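Side-chain contacts in possible thiamine biosynthesis enzyme (Candida albicans, PDB 2X7Q), which is of unknown function but has the two-lobed fold of periplasmic binding proteins, and probably binds a small ligand, perhaps one linked to thiamine biosynthesis: residues L30-Q35 with V237-E242; Q36-A41 with I230-E235; S107-V112 with V162-G167; G122-R125 with G129-V132; M133-A138 with D147-L152. The protein carries 1 engineered substitution. All coordinates share one frame; numbering follows the deposited sequence.

Contact 1 of 5, residues L30-Q35 with V237-E242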
# COMPACT_ATOMS: atom_id res chain seq x y z
N LEU A 30 2.34 7.49 11.47
CA LEU A 30 2.06 8.84 11.01
C LEU A 30 1.28 9.63 12.06
O LEU A 30 1.55 10.80 12.29
CB LEU A 30 1.27 8.81 9.70
CG LEU A 30 1.95 8.16 8.49
CD1 LEU A 30 1.03 8.17 7.28
CD2 LEU A 30 3.25 8.88 8.17
N PHE A 31 0.32 8.97 12.70
CA PHE A 31 -0.50 9.61 13.71
C PHE A 31 0.31 10.04 14.93
O PHE A 31 0.22 11.19 15.36
CB PHE A 31 -1.64 8.68 14.14
CG PHE A 31 -2.29 9.08 15.44
CD1 PHE A 31 -3.19 10.13 15.48
CD2 PHE A 31 -2.00 8.40 16.61
CE1 PHE A 31 -3.78 10.51 16.67
CE2 PHE A 31 -2.60 8.77 17.80
CZ PHE A 31 -3.49 9.82 17.83
N PHE A 32 1.09 9.12 15.48
CA PHE A 32 1.88 9.40 16.67
C PHE A 32 2.91 10.50 16.44
O PHE A 32 3.25 11.25 17.35
CB PHE A 32 2.57 8.12 17.19
CG PHE A 32 1.63 7.17 17.89
CD1 PHE A 32 1.26 5.97 17.31
CD2 PHE A 32 1.12 7.49 19.14
CE1 PHE A 32 0.41 5.10 17.97
CE2 PHE A 32 0.26 6.63 19.80
CZ PHE A 32 -0.10 5.43 19.21
N ALA A 33 3.41 10.60 15.21
CA ALA A 33 4.33 11.67 14.84
C ALA A 33 3.67 13.03 15.03
O ALA A 33 4.31 14.00 15.41
CB ALA A 33 4.81 11.50 13.41
N GLN A 34 2.37 13.08 14.76
CA GLN A 34 1.59 14.31 14.92
C GLN A 34 1.21 14.51 16.39
O GLN A 34 1.27 15.62 16.91
CB GLN A 34 0.33 14.27 14.05
CG GLN A 34 -0.55 15.51 14.16
CD GLN A 34 -1.82 15.40 13.33
OE1 GLN A 34 -1.91 15.97 12.24
NE2 GLN A 34 -2.79 14.66 13.84
N GLN A 35 0.83 13.42 17.05
CA GLN A 35 0.46 13.46 18.46
C GLN A 35 1.60 13.97 19.32
O GLN A 35 1.40 14.78 20.22
CB GLN A 35 0.03 12.07 18.94
CG GLN A 35 -0.41 12.02 20.40
CD GLN A 35 -0.59 10.60 20.91
OE1 GLN A 35 -1.72 10.13 21.09
NE2 GLN A 35 0.52 9.90 21.13
N VAL A 237 3.68 0.07 21.55
CA VAL A 237 2.70 -0.78 20.89
C VAL A 237 1.39 -0.78 21.66
O VAL A 237 0.31 -0.85 21.06
CB VAL A 237 3.21 -2.22 20.74
CG1 VAL A 237 2.15 -3.11 20.12
CG2 VAL A 237 4.49 -2.25 19.91
N ASP A 238 1.48 -0.69 22.98
CA ASP A 238 0.30 -0.63 23.84
C ASP A 238 -0.67 0.46 23.41
O ASP A 238 -1.87 0.21 23.25
CB ASP A 238 0.71 -0.45 25.31
CG ASP A 238 1.72 0.67 25.51
OD1 ASP A 238 2.08 1.34 24.52
OD2 ASP A 238 2.14 0.89 26.66
N GLU A 239 -0.15 1.67 23.21
CA GLU A 239 -0.95 2.80 22.79
C GLU A 239 -1.42 2.63 21.35
O GLU A 239 -2.53 3.03 20.99
CB GLU A 239 -0.15 4.10 22.92
CG GLU A 239 0.37 4.36 24.32
CD GLU A 239 1.21 5.62 24.40
OE1 GLU A 239 1.27 6.37 23.40
OE2 GLU A 239 1.79 5.87 25.48
N ALA A 240 -0.56 2.03 20.54
CA ALA A 240 -0.88 1.76 19.14
C ALA A 240 -2.11 0.87 19.03
O ALA A 240 -3.00 1.12 18.23
CB ALA A 240 0.31 1.12 18.45
N ILE A 241 -2.14 -0.18 19.84
CA ILE A 241 -3.27 -1.11 19.84
C ILE A 241 -4.56 -0.40 20.22
O ILE A 241 -5.61 -0.64 19.62
CB ILE A 241 -3.03 -2.29 20.80
CG1 ILE A 241 -1.83 -3.12 20.35
CG2 ILE A 241 -4.27 -3.16 20.89
CD1 ILE A 241 -1.54 -4.31 21.24
N GLU A 242 -4.49 0.48 21.22
CA GLU A 242 -5.65 1.24 21.66
C GLU A 242 -6.13 2.20 20.58
O GLU A 242 -7.32 2.28 20.30
CB GLU A 242 -5.33 2.01 22.95
CG GLU A 242 -6.52 2.78 23.52
CD GLU A 242 -6.15 3.61 24.74
OE1 GLU A 242 -4.97 4.00 24.86
OE2 GLU A 242 -7.04 3.87 25.57
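E239 OE1 is hydrogen-bonded by Y232 OH of helix 216-235 and lies 3.7 Å from F32 CE2. The amide of Q35 comes near the same oxygen, with Q35 NE2 4.3 Å from OE1 of E239; that NE2 is hydrogen-bonded to the neighbouring Q36. E239 reaches this spot because its chain is extended beyond CG, and its carboxylate stands at 45° to the F32 ring.

F32 does most of the apolar work. With CG beside the backbone N and anti to the carbonyl carbon (chi1 -75°), the ring runs straight out from helix 28-35 and puts its far end on the backbone of helix 237-247. F32 CZ lies 3.7 Å from A240 N, and F32 CE1 is 4.0 Å from A240 CB, so the small alanine lets the phenyl group come right up to the helix. E239 CB lies 3.9 Å from F32 CZ. F31 CD2 sits over the centre of one face of F32, and the F31 ring in turn stacks with Y243.

The two helical segments cross at 108° with their axes 11.7 Å apart. That is a wide spacing, bridged by one aromatic ring. From helix 216-235, Y232 meets the F32 ring and Y233 lies against A240. Helix 28-35 belongs to the connection between the neighbouring parallel strands 17-21 and 46-50, so the contact packs helix 237-247 against a helix of the first beta-alpha-beta crossover of a periplasmic binding protein lobe.

Contact 2 of 5, residues Q36-A41 with I230-E235; sequences QGYYKA and IQYYNE
Y232 buries the most surface here, followed by Q36 and then Y38. The glutamine bends at chi2 (-61°), which folds its amide down onto the phenol of Y232 with the two planes only 15° apart. Q36 CG forms a CH-pi contact 3.8 Å from the centroid of the Y232 ring, while Q36 CD sits 3.4 Å from Y232 CE2. Further out, Q36 OE1 arrives 3.1 Å from Y232 OH. The hydroxyl is engaged by E239, and the amide oxygen by Q35 next to it in sequence.

Q36 CB lies near the rim of one face of the Y38 ring, so the glutamine touches both tyrosines. The two tyrosine side chains cross at about a right angle: Y38 OH reaches Y232 CD2 at 3.6 Å, and CB of Y232 lies at the edge of the Y38 ring. G37, in the Schellman motif that ends helix 28-35, turns the chain between Q36 and Y38.

Because Q36 OE1 and Y232 OH each have another partner, the amide-on-ring stack needs no bond between these two residues, and dispersion is what chiefly holds the segments together at this surface.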
# COMPACT_ATOMS: atom_id res chain seq x y z
N GLN A 36 2.81 13.49 19.03
CA GLN A 36 3.99 13.88 19.80
C GLN A 36 4.62 15.16 19.26
O GLN A 36 5.64 15.62 19.76
CB GLN A 36 5.02 12.74 19.81
CG GLN A 36 4.49 11.44 20.40
CD GLN A 36 4.05 11.58 21.84
OE1 GLN A 36 2.98 11.11 22.22
NE2 GLN A 36 4.87 12.24 22.65
N GLY A 37 3.99 15.73 18.24
CA GLY A 37 4.43 17.00 17.68
C GLY A 37 5.79 16.94 17.00
O GLY A 37 6.53 17.92 17.00
N TYR A 38 6.12 15.79 16.43
CA TYR A 38 7.39 15.63 15.73
C TYR A 38 7.45 16.49 14.47
O TYR A 38 8.51 16.99 14.10
CB TYR A 38 7.64 14.16 15.38
CG TYR A 38 7.86 13.27 16.58
CD1 TYR A 38 8.79 13.59 17.55
CD2 TYR A 38 7.15 12.08 16.72
CE1 TYR A 38 8.99 12.78 18.65
CE2 TYR A 38 7.35 11.25 17.81
CZ TYR A 38 8.27 11.61 18.77
OH TYR A 38 8.47 10.79 19.86
N TYR A 39 6.31 16.65 13.80
CA TYR A 39 6.25 17.45 12.58
C TYR A 39 6.61 18.91 12.86
O TYR A 39 7.46 19.48 12.18
CB TYR A 39 4.87 17.35 11.93
CG TYR A 39 4.48 15.94 11.54
CD1 TYR A 39 3.37 15.32 12.09
CD2 TYR A 39 5.23 15.23 10.61
CE1 TYR A 39 3.01 14.04 11.73
CE2 TYR A 39 4.88 13.94 10.25
CZ TYR A 39 3.77 13.35 10.81
OH TYR A 39 3.42 12.07 10.45
N LYS A 40 5.95 19.50 13.85
CA LYS A 40 6.22 20.89 14.22
C LYS A 40 7.66 21.06 14.71
O LYS A 40 8.28 22.10 14.48
CB LYS A 40 5.23 21.36 15.29
CG LYS A 40 3.91 21.83 14.72
CD LYS A 40 2.73 21.15 15.41
CE LYS A 40 1.41 21.67 14.85
NZ LYS A 40 0.24 20.96 15.44
N ALA A 41 8.18 20.04 15.37
CA ALA A 41 9.55 20.06 15.88
C ALA A 41 10.55 20.21 14.74
O ALA A 41 11.64 20.75 14.93
CB ALA A 41 9.84 18.81 16.69
N ILE A 230 7.88 6.29 13.81
CA ILE A 230 8.04 4.85 13.77
C ILE A 230 8.67 4.33 15.05
O ILE A 230 8.25 3.31 15.60
CB ILE A 230 8.89 4.41 12.56
CG1 ILE A 230 8.14 4.67 11.25
CG2 ILE A 230 9.27 2.95 12.68
CD1 ILE A 230 8.92 4.26 10.02
N GLN A 231 9.70 5.03 15.53
CA GLN A 231 10.37 4.64 16.76
C GLN A 231 9.42 4.70 17.95
O GLN A 231 9.40 3.80 18.79
CB GLN A 231 11.60 5.52 17.02
CG GLN A 231 12.36 5.16 18.28
CD GLN A 231 13.57 6.05 18.52
OE1 GLN A 231 13.84 6.96 17.74
NE2 GLN A 231 14.30 5.79 19.60
N TYR A 232 8.62 5.76 18.02
CA TYR A 232 7.63 5.89 19.08
C TYR A 232 6.67 4.71 19.06
O TYR A 232 6.41 4.09 20.09
CB TYR A 232 6.86 7.21 18.95
CG TYR A 232 5.94 7.49 20.12
CD1 TYR A 232 4.65 6.98 20.16
CD2 TYR A 232 6.37 8.26 21.20
CE1 TYR A 232 3.81 7.23 21.23
CE2 TYR A 232 5.54 8.52 22.27
CZ TYR A 232 4.27 8.00 22.29
OH TYR A 232 3.44 8.26 23.35
N TYR A 233 6.14 4.41 17.88
CA TYR A 233 5.25 3.27 17.71
C TYR A 233 5.90 2.00 18.24
O TYR A 233 5.29 1.26 19.01
CB TYR A 233 4.89 3.09 16.23
CG TYR A 233 4.29 1.74 15.91
CD1 TYR A 233 2.93 1.51 16.04
CD2 TYR A 233 5.09 0.69 15.48
CE1 TYR A 233 2.38 0.28 15.75
CE2 TYR A 233 4.56 -0.55 15.19
CZ TYR A 233 3.20 -0.75 15.33
OH TYR A 233 2.66 -1.98 15.04
N ASN A 234 7.14 1.76 17.83
CA ASN A 234 7.87 0.57 18.26
C ASN A 234 8.01 0.48 19.78
O ASN A 234 8.05 -0.62 20.34
CB ASN A 234 9.26 0.54 17.62
CG ASN A 234 9.22 0.11 16.16
OD1 ASN A 234 8.21 -0.40 15.68
ND2 ASN A 234 10.33 0.30 15.46
N GLU A 235 8.08 1.63 20.44
CA GLU A 235 8.28 1.67 21.89
C GLU A 235 6.96 1.80 22.65
O GLU A 235 6.94 1.78 23.88
CB GLU A 235 9.21 2.82 22.26
CG GLU A 235 10.59 2.74 21.60
CD GLU A 235 11.45 3.95 21.91
OE1 GLU A 235 10.94 4.91 22.53
OE2 GLU A 235 12.64 3.94 21.53

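Contact 3 of 5, residues S107-V112 with V162-G167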
# COMPACT_ATOMS: atom_id res chain seq x y z
N SER A 107 -20.33 -16.55 2.08
CA SER A 107 -20.47 -17.40 3.26
C SER A 107 -20.95 -18.80 2.88
O SER A 107 -20.50 -19.79 3.45
CB SER A 107 -21.44 -16.77 4.26
OG SER A 107 -22.73 -16.60 3.69
N ASN A 108 -21.87 -18.87 1.92
CA ASN A 108 -22.40 -20.14 1.45
C ASN A 108 -22.23 -20.31 -0.05
O ASN A 108 -23.15 -20.06 -0.83
CB ASN A 108 -23.88 -20.27 1.82
CG ASN A 108 -24.45 -21.63 1.45
OD1 ASN A 108 -24.04 -22.66 1.98
ND2 ASN A 108 -25.42 -21.63 0.54
N ARG A 109 -21.04 -20.74 -0.46
CA ARG A 109 -20.74 -20.94 -1.88
C ARG A 109 -20.22 -22.35 -2.15
O ARG A 109 -19.03 -22.61 -2.02
CB ARG A 109 -19.72 -19.91 -2.35
CG ARG A 109 -20.18 -18.47 -2.25
CD ARG A 109 -21.30 -18.17 -3.23
NE ARG A 109 -20.91 -18.44 -4.61
CZ ARG A 109 -20.27 -17.57 -5.38
NH1 ARG A 109 -19.94 -16.37 -4.92
NH2 ARG A 109 -19.94 -17.90 -6.62
N ASP A 110 -21.12 -23.25 -2.52
CA ASP A 110 -20.74 -24.63 -2.82
C ASP A 110 -19.85 -24.70 -4.05
O ASP A 110 -19.11 -25.66 -4.24
CB ASP A 110 -21.98 -25.50 -3.03
CG ASP A 110 -22.72 -25.78 -1.73
OD1 ASP A 110 -22.26 -25.31 -0.67
OD2 ASP A 110 -23.75 -26.48 -1.78
N ASP A 111 -19.92 -23.67 -4.89
CA ASP A 111 -19.18 -23.65 -6.15
C ASP A 111 -17.76 -23.13 -5.99
O ASP A 111 -16.93 -23.28 -6.88
CB ASP A 111 -19.93 -22.83 -7.20
CG ASP A 111 -20.17 -21.39 -6.76
OD1 ASP A 111 -20.24 -21.14 -5.54
OD2 ASP A 111 -20.29 -20.52 -7.64
N VAL A 112 -17.47 -22.52 -4.84
CA VAL A 112 -16.14 -21.96 -4.59
C VAL A 112 -15.59 -22.41 -3.24
O VAL A 112 -16.02 -21.92 -2.19
CB VAL A 112 -16.16 -20.42 -4.65
CG1 VAL A 112 -14.77 -19.87 -4.38
CG2 VAL A 112 -16.68 -19.95 -6.00
N VAL A 162 -19.50 -11.37 -3.61
CA VAL A 162 -19.17 -12.77 -3.42
C VAL A 162 -20.30 -13.52 -2.72
O VAL A 162 -20.36 -14.74 -2.75
CB VAL A 162 -17.86 -12.96 -2.64
CG1 VAL A 162 -16.67 -12.48 -3.46
CG2 VAL A 162 -17.92 -12.22 -1.31
N ASN A 163 -21.19 -12.76 -2.09
CA ASN A 163 -22.38 -13.33 -1.47
C ASN A 163 -23.57 -13.30 -2.42
O ASN A 163 -24.69 -13.66 -2.05
CB ASN A 163 -22.72 -12.61 -0.17
CG ASN A 163 -21.86 -13.07 0.99
OD1 ASN A 163 -21.74 -14.26 1.26
ND2 ASN A 163 -21.25 -12.12 1.69
N LEU A 164 -23.32 -12.86 -3.65
CA LEU A 164 -24.34 -12.82 -4.69
C LEU A 164 -25.57 -12.04 -4.23
O LEU A 164 -26.70 -12.46 -4.45
CB LEU A 164 -24.74 -14.23 -5.11
CG LEU A 164 -23.60 -15.13 -5.58
CD1 LEU A 164 -24.13 -16.50 -5.99
CD2 LEU A 164 -22.84 -14.49 -6.73
N LYS A 165 -25.33 -10.89 -3.61
CA LYS A 165 -26.41 -10.03 -3.13
C LYS A 165 -26.99 -9.22 -4.28
O LYS A 165 -26.34 -9.02 -5.31
CB LYS A 165 -25.90 -9.10 -2.04
CG LYS A 165 -25.20 -9.80 -0.89
CD LYS A 165 -26.15 -10.67 -0.09
CE LYS A 165 -27.17 -9.83 0.65
NZ LYS A 165 -26.52 -8.89 1.60
N ASP A 166 -28.23 -8.76 -4.11
CA ASP A 166 -28.88 -7.92 -5.11
C ASP A 166 -28.27 -6.52 -5.13
O ASP A 166 -27.80 -6.04 -4.10
CB ASP A 166 -30.38 -7.83 -4.84
CG ASP A 166 -31.09 -9.16 -5.01
OD1 ASP A 166 -30.75 -9.90 -5.97
OD2 ASP A 166 -31.98 -9.47 -4.20
N GLY A 167 -28.28 -5.89 -6.29
CA GLY A 167 -27.77 -4.53 -6.42
C GLY A 167 -26.37 -4.45 -6.98
O GLY A 167 -25.94 -3.39 -7.44
O HOH W 1 -22.90 -13.84 4.39
O HOH W 2 -22.93 -16.65 0.13
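R109 and L164 meet at about a right angle, the leucine's methyl groups lying over one face of the guanidinium. L164 CD1 stands roughly above the centre of the group, 4.1 Å from R109 CZ, while L164 CD2 is 3.9 Å from R109 NH1. The N-H groups bond at the edge. R109 NH1 donates to V162 O at 2.7 Å, the oxygen lying almost in the guanidinium plane although the donor is tilted from the plane of the carbonyl. Successive bends at chi2 (-68°) and chi3 curl the arginine back so that its CD also lies alongside V162 O.

On another edge, NE and NH2 grip the two carboxylate oxygens of D111 side-on. The bond from R109 NH2 to D111 OD2 is the straighter one, 2.8 Å long at 169°. Outside the two segments, D172 forms a second salt bridge with NH2, and S171 O takes another bond from NH1.

N163 makes the other crossing. N163 OD1 receives S107 N at 2.8 Å in a nearly straight bond (161°). Water 2 donates to N163 OD1 at 2.9 Å and accepts from N108 N, and water 1 adds a weak bond while pairing with S107 OG. ND2 of N163 turns to E189 O. The chain turns at L164 in the Schellman motif ending helix 155-162, and V162 O and the L164 side chain both meet R109.

With two carboxylates, D111 and D172, and two carbonyls on NH1, the buried guanidinium charge is probably well compensated; this cation and the S107-N163 bond together join the two loops.

Contact 4 of 5, residues G122-R125 with G129-V132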
# COMPACT_ATOMS: atom_id res chain seq x y z
N GLY A 122 -13.59 -10.16 -8.19
CA GLY A 122 -14.05 -8.85 -7.79
C GLY A 122 -12.90 -7.98 -7.32
O GLY A 122 -12.09 -8.40 -6.49
N VAL A 123 -12.83 -6.77 -7.86
CA VAL A 123 -11.78 -5.83 -7.48
C VAL A 123 -12.37 -4.46 -7.19
O VAL A 123 -13.39 -4.09 -7.75
CB VAL A 123 -10.71 -5.69 -8.59
CG1 VAL A 123 -10.08 -7.04 -8.89
CG2 VAL A 123 -11.33 -5.09 -9.84
N SER A 124 -11.72 -3.71 -6.30
CA SER A 124 -12.13 -2.34 -6.02
C SER A 124 -12.04 -1.52 -7.30
O SER A 124 -13.01 -0.88 -7.70
CB SER A 124 -11.25 -1.73 -4.93
OG SER A 124 -9.88 -1.74 -5.31
N ARG A 125 -10.88 -1.56 -7.93
CA ARG A 125 -10.65 -0.84 -9.18
C ARG A 125 -9.59 -1.56 -10.01
O ARG A 125 -8.79 -2.33 -9.48
CB ARG A 125 -10.20 0.60 -8.89
CG ARG A 125 -8.81 0.67 -8.29
CD ARG A 125 -8.54 2.02 -7.63
NE ARG A 125 -7.25 2.02 -6.96
CZ ARG A 125 -7.04 1.52 -5.75
NH1 ARG A 125 -8.05 1.00 -5.06
NH2 ARG A 125 -5.83 1.55 -5.21
N GLY A 129 -4.37 -3.11 -5.86
CA GLY A 129 -3.71 -4.25 -5.27
C GLY A 129 -4.54 -5.51 -5.42
O GLY A 129 -4.01 -6.58 -5.72
N SER A 130 -5.85 -5.38 -5.20
CA SER A 130 -6.76 -6.51 -5.32
C SER A 130 -6.77 -7.05 -6.75
O SER A 130 -7.05 -8.23 -6.98
CB SER A 130 -8.18 -6.10 -4.91
OG SER A 130 -8.67 -5.07 -5.75
N TYR A 131 -6.48 -6.18 -7.71
CA TYR A 131 -6.43 -6.57 -9.11
C TYR A 131 -5.07 -7.18 -9.47
O TYR A 131 -5.00 -8.27 -10.02
CB TYR A 131 -6.72 -5.36 -10.01
CG TYR A 131 -6.49 -5.63 -11.49
CD1 TYR A 131 -5.29 -5.28 -12.09
CD2 TYR A 131 -7.47 -6.22 -12.27
CE1 TYR A 131 -5.07 -5.52 -13.44
CE2 TYR A 131 -7.27 -6.47 -13.61
CZ TYR A 131 -6.07 -6.11 -14.19
OH TYR A 131 -5.86 -6.35 -15.53
N VAL A 132 -4.00 -6.46 -9.14
CA VAL A 132 -2.65 -6.91 -9.44
C VAL A 132 -2.33 -8.25 -8.79
O VAL A 132 -1.79 -9.15 -9.43
CB VAL A 132 -1.60 -5.87 -9.00
CG1 VAL A 132 -0.21 -6.49 -8.96
CG2 VAL A 132 -1.63 -4.66 -9.92
O HOH W 3 -9.48 -9.19 -5.91
O HOH W 4 -7.25 -2.96 -3.75
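V123 and Y131 pack directly: CG1 of V123 lies 3.7 Å from Y131 CA and 3.9 Å from Y131 CB, close to the plane of the tyrosine ring at its edge. The valine is equally near the neighbouring serine, V123 CB lying 3.6 Å from S130 OG. S124 N gives S130 OG a weak hydrogen bond of 3.4 Å. The stronger partner of that hydroxyl is S128 OG, just before the helix. S130 OG gets there by sitting between its own backbone N and carbonyl carbon (chi1 61°), which aims it at the strand end. R125 adds a backbone touch, R125 O lying 3.7 Å from Y131 CB.

This is the strand-to-helix turn of the beta-alpha-beta unit made by strand 120-123, helix 129-141 and strand 148-151. In periplasmic binding proteins such turns, at the carboxyl ends of strands, commonly face the cleft between the lobes.

Two waters fill in around the direct contacts. Water 3 donates to both G122 O and S130 O, at 2.8 Å each, linking strand to first helical turn. Water 4 accepts from S130 N at 3.1 Å and also bonds S124 OG.

Further out, S128 OG is the hub, bonded to R125 O and more weakly to S124 OG and Y131 N. The strand end is fixed by V123's backbone bonds to Q150 and L152, while the Y131 ring leans on F149 and meets F135 edge to face.

Contact 5 of 5, residues M133-A138 with D147-L152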
# COMPACT_ATOMS: atom_id res chain seq x y z
N MSE A 133 -2.68 -8.38 -7.52
CA MSE A 133 -2.37 -9.59 -6.75
C MSE A 133 -3.10 -10.82 -7.27
O MSE A 133 -2.69 -11.94 -7.01
CB MSE A 133 -2.68 -9.38 -5.27
CG MSE A 133 -1.72 -8.44 -4.56
SE MSE A 133 0.13 -9.05 -4.70
CE MSE A 133 -0.06 -10.80 -3.90
N SER A 134 -4.19 -10.61 -8.01
CA SER A 134 -4.94 -11.73 -8.57
C SER A 134 -4.09 -12.43 -9.62
O SER A 134 -4.17 -13.65 -9.77
CB SER A 134 -6.27 -11.26 -9.17
OG SER A 134 -6.07 -10.58 -10.40
N PHE A 135 -3.28 -11.66 -10.34
CA PHE A 135 -2.36 -12.21 -11.33
C PHE A 135 -1.24 -12.98 -10.64
O PHE A 135 -0.89 -14.09 -11.05
CB PHE A 135 -1.79 -11.10 -12.20
CG PHE A 135 -2.78 -10.51 -13.17
CD1 PHE A 135 -3.70 -9.56 -12.75
CD2 PHE A 135 -2.78 -10.89 -14.50
CE1 PHE A 135 -4.61 -9.01 -13.63
CE2 PHE A 135 -3.68 -10.34 -15.39
CZ PHE A 135 -4.60 -9.40 -14.96
N VAL A 136 -0.66 -12.38 -9.61
CA VAL A 136 0.41 -13.01 -8.85
C VAL A 136 -0.06 -14.34 -8.26
O VAL A 136 0.65 -15.35 -8.33
CB VAL A 136 0.92 -12.09 -7.72
CG1 VAL A 136 1.95 -12.81 -6.86
CG2 VAL A 136 1.51 -10.81 -8.31
N LEU A 137 -1.26 -14.34 -7.70
CA LEU A 137 -1.86 -15.55 -7.14
C LEU A 137 -2.06 -16.62 -8.21
O LEU A 137 -1.74 -17.78 -8.00
CB LEU A 137 -3.19 -15.22 -6.47
CG LEU A 137 -3.96 -16.42 -5.90
CD1 LEU A 137 -3.13 -17.12 -4.84
CD2 LEU A 137 -5.30 -15.99 -5.35
N ALA A 138 -2.61 -16.21 -9.35
CA ALA A 138 -2.84 -17.12 -10.46
C ALA A 138 -1.55 -17.82 -10.90
O ALA A 138 -1.56 -19.01 -11.19
CB ALA A 138 -3.48 -16.37 -11.64
N ASP A 147 -9.52 -13.37 -16.30
CA ASP A 147 -9.91 -12.38 -17.30
C ASP A 147 -11.31 -11.82 -17.05
O ASP A 147 -11.77 -10.93 -17.77
CB ASP A 147 -9.81 -12.97 -18.71
CG ASP A 147 -10.53 -14.29 -18.85
OD1 ASP A 147 -11.66 -14.42 -18.34
OD2 ASP A 147 -9.98 -15.21 -19.49
N GLN A 148 -11.98 -12.34 -16.02
CA GLN A 148 -13.28 -11.82 -15.62
C GLN A 148 -13.15 -10.98 -14.35
O GLN A 148 -12.88 -11.51 -13.27
CB GLN A 148 -14.27 -12.97 -15.38
CG GLN A 148 -14.65 -13.74 -16.64
CD GLN A 148 -15.80 -14.70 -16.41
OE1 GLN A 148 -16.96 -14.31 -16.41
NE2 GLN A 148 -15.47 -15.98 -16.22
N PHE A 149 -13.35 -9.67 -14.49
CA PHE A 149 -13.20 -8.77 -13.36
C PHE A 149 -14.44 -7.92 -13.12
O PHE A 149 -15.03 -7.38 -14.05
CB PHE A 149 -11.98 -7.86 -13.55
CG PHE A 149 -10.67 -8.60 -13.63
CD1 PHE A 149 -10.06 -8.84 -14.85
CD2 PHE A 149 -10.06 -9.07 -12.48
CE1 PHE A 149 -8.87 -9.53 -14.92
CE2 PHE A 149 -8.86 -9.76 -12.54
CZ PHE A 149 -8.27 -9.98 -13.77
N GLN A 150 -14.84 -7.82 -11.85
CA GLN A 150 -16.00 -7.02 -11.48
C GLN A 150 -15.59 -5.80 -10.66
O GLN A 150 -15.24 -5.92 -9.49
CB GLN A 150 -17.01 -7.86 -10.69
CG GLN A 150 -17.71 -8.94 -11.51
CD GLN A 150 -16.81 -10.10 -11.85
OE1 GLN A 150 -16.86 -10.64 -12.96
NE2 GLN A 150 -15.97 -10.50 -10.90
N VAL A 151 -15.61 -4.63 -11.30
CA VAL A 151 -15.26 -3.39 -10.63
C VAL A 151 -16.35 -3.01 -9.63
O VAL A 151 -17.45 -2.62 -10.03
CB VAL A 151 -15.05 -2.25 -11.63
CG1 VAL A 151 -14.68 -0.96 -10.90
CG2 VAL A 151 -13.97 -2.62 -12.64
N LEU A 152 -16.04 -3.12 -8.35
CA LEU A 152 -17.04 -2.93 -7.30
C LEU A 152 -16.77 -1.71 -6.41
O LEU A 152 -17.57 -1.38 -5.54
CB LEU A 152 -17.18 -4.20 -6.46
CG LEU A 152 -17.67 -5.42 -7.24
CD1 LEU A 152 -17.31 -6.72 -6.54
CD2 LEU A 152 -19.17 -5.34 -7.50
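S134 CA, on the helix, and F149 CA, on the strand, are 10.0 Å apart; F135 CA and D147 CA are separated by a similar 9.6 Å. That spacing keeps the two backbones from touching, and long side chains must span it.

F149 does so. Its CG lies beside the backbone N and anti to the carbonyl carbon (chi1 -62°), and the ring extends from the strand with its far edge against the helix. S134 OG meets that edge near the ring plane, 3.6 Å from F149 CE2. The serine hydroxyl is not left to the aromatic ring, because it is hydrogen-bonded to Y131 O one turn earlier in the helix.

F135 is the second partner. Its ring is near parallel to that of F149, at 20°, but the two are slid so far apart that they barely overlap, with the F135 and F149 centroids separated by 5.8 Å. They touch near their rims, F135 CE1 lying 3.8 Å from F149 CZ. I121 supports F149 from the adjoining strand.

Strands 120-123 and 148-151 are parallel neighbours, with helix 129-141 connecting them; the contact packs that helix onto the outermost strand, as in a classic beta-alpha-beta crossover.

From the N terminus, residues 30-35 open contact 1 and 36-41 open contact 2 straight after; both wait about 190 to 200 residues for their partners in helices 216-235 and 237-247. Contact 2 closes first and so sits within contact 1; the two contacts adjoin, 8 Å between centres. Everything else lies inside both loops. Contact 3 spans 107-167 and encloses contacts 4 and 5, which follow one another in series along strand 120-123, helix 129-141 and strand 148-151. None cross. Contacts 1 and 2 tie helices 216-235 and 237-247 to the helices that follow strand 17-21, whereas contacts 3 to 5 consolidate the second lobe, with contacts 1 and 3 centred 38 Å apart.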